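Local coordinates for uncharacterized protein (Bacteroides ovatus, PDB 3NQK) that is of unknown function but probably pairs an E-set-like region with a BT_3044-like C-terminal region built on antiparallel beta strands, at residues F277-F280 with T281-G284. Numbering follows the deposited sequence.
Sequences FQDF and TYGG
Asp-279 lays its carboxylate over the Thr-281 amide and beside CB and CD2 of Tyr-282, forming an Asx turn where strand 264-279 of the BT_3044-like region runs out into the loop before strand 292-307. The evidence is a bond from Thr-281 N to Asp-279 OD1 of 2.9 Å, almost straight at 171° and meeting the oxygen nearly end-on to its C-O bond. With chi1 at 173°, CG of Asp-279 lies opposite its own backbone N and beside the carbonyl carbon, which carries OD1 forward along the chain. Tyr-282 N is also near Asp-279 OD1, at 3.3 Å but at too poor an angle for a hydrogen bond. Replacing this aspartate by alanine removes the acceptor, and the Thr-281 amide would probably be left without its mate, the turn freer to change shape.

Thr-281 then opens a type I beta turn ending at Gly-284, whose N makes a weak 3.3 Å bond to Thr-281 O. Thr-281 OG1 hydrogen-bonds to Tyr-218 OH, which is also hydrogen-bonded to Phe-280 N. The methyl branch turns to the Phe-280 ring instead: Thr-281 CG2 sits over one face, 3.9 Å from the centroid, a CH-pi contact. Tyr-282 stands its ring steeply to the carboxylate, the planes 79° apart, while its OH bonds to Ile-290 O; at the ring's edge, near its plane, CD2 of Tyr-282 comes 3.5 Å from Asp-279 O.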
loop_
_atom_site.group_PDB
_atom_site.type_symbol
_atom_site.label_atom_id
_atom_site.label_comp_id
_atom_site.label_asym_id
_atom_site.label_seq_id
_atom_site.Cartn_x
_atom_site.Cartn_y
_atom_site.Cartn_z
ATOM N N PHE A 277 13.712 -27.098 -30.937
ATOM C CA PHE A 277 12.568 -27.947 -30.597
ATOM C C PHE A 277 11.762 -28.252 -31.830
ATOM O O PHE A 277 12.009 -27.703 -32.893
ATOM C CB PHE A 277 11.693 -27.292 -29.552
ATOM C CG PHE A 277 10.697 -26.335 -30.106
ATOM C CD1 PHE A 277 11.074 -25.051 -30.460
ATOM C CD2 PHE A 277 9.359 -26.686 -30.200
ATOM C CE1 PHE A 277 10.135 -24.139 -30.951
ATOM C CE2 PHE A 277 8.415 -25.783 -30.703
ATOM C CZ PHE A 277 8.806 -24.514 -31.073
ATOM N N GLN A 278 10.807 -29.154 -31.691
ATOM C CA GLN A 278 9.959 -29.572 -32.812
ATOM C C GLN A 278 8.522 -29.363 -32.468
ATOM O O GLN A 278 8.112 -29.615 -31.329
ATOM C CB GLN A 278 10.162 -31.056 -33.109
ATOM C CG GLN A 278 11.557 -31.414 -33.473
ATOM C CD GLN A 278 11.690 -32.846 -33.953
ATOM O OE1 GLN A 278 10.832 -33.712 -33.669
ATOM N NE2 GLN A 278 12.756 -33.113 -34.681
ATOM N N ASP A 279 7.733 -28.955 -33.467
ATOM C CA ASP A 279 6.290 -28.825 -33.320
ATOM C C ASP A 279 5.700 -30.003 -34.012
ATOM O O ASP A 279 5.901 -30.191 -35.202
ATOM C CB ASP A 279 5.791 -27.508 -33.947
ATOM C CG ASP A 279 4.257 -27.396 -33.972
ATOM O OD1 ASP A 279 3.576 -28.418 -33.780
ATOM O OD2 ASP A 279 3.745 -26.289 -34.248
ATOM N N PHE A 280 4.998 -30.832 -33.257
ATOM C CA PHE A 280 4.488 -32.087 -33.783
ATOM C C PHE A 280 2.982 -32.200 -33.599
ATOM O O PHE A 280 2.424 -33.293 -33.656
ATOM C CB PHE A 280 5.183 -33.245 -33.088
ATOM C CG PHE A 280 4.965 -33.276 -31.614
ATOM C CD1 PHE A 280 5.725 -32.490 -30.776
ATOM C CD2 PHE A 280 3.989 -34.089 -31.061
ATOM C CE1 PHE A 280 5.528 -32.517 -29.415
ATOM C CE2 PHE A 280 3.785 -34.119 -29.695
ATOM C CZ PHE A 280 4.556 -33.333 -28.873
ATOM N N THR A 281 2.323 -31.061 -33.422
ATOM C CA THR A 281 0.897 -31.043 -33.159
ATOM C C THR A 281 0.168 -30.029 -34.029
ATOM O O THR A 281 -0.972 -29.703 -33.770
ATOM C CB THR A 281 0.637 -30.699 -31.684
ATOM O OG1 THR A 281 1.150 -29.387 -31.389
ATOM C CG2 THR A 281 1.307 -31.693 -30.804
ATOM N N TYR A 282 0.817 -29.570 -35.084
ATOM C CA TYR A 282 0.255 -28.496 -35.919
ATOM C C TYR A 282 -0.876 -29.005 -36.829
ATOM O O TYR A 282 -1.634 -28.214 -37.395
ATOM C CB TYR A 282 1.370 -27.805 -36.752
ATOM C CG TYR A 282 2.099 -28.733 -37.706
ATOM C CD1 TYR A 282 1.605 -28.985 -38.970
ATOM C CD2 TYR A 282 3.281 -29.348 -37.337
ATOM C CE1 TYR A 282 2.271 -29.820 -39.843
ATOM C CE2 TYR A 282 3.949 -30.179 -38.202
ATOM C CZ TYR A 282 3.428 -30.422 -39.452
ATOM O OH TYR A 282 4.069 -31.284 -40.315
ATOM N N GLY A 283 -1.006 -30.322 -36.932
ATOM C CA GLY A 283 -2.037 -30.925 -37.773
ATOM C C GLY A 283 -3.360 -31.075 -37.063
ATOM O O GLY A 283 -4.375 -31.395 -37.682
ATOM N N GLY A 284 -3.355 -30.835 -35.761
ATOM C CA GLY A 284 -4.546 -30.988 -34.964
ATOM C C GLY A 284 -4.451 -32.197 -34.066
ATOM O O GLY A 284 -3.488 -32.989 -34.151
#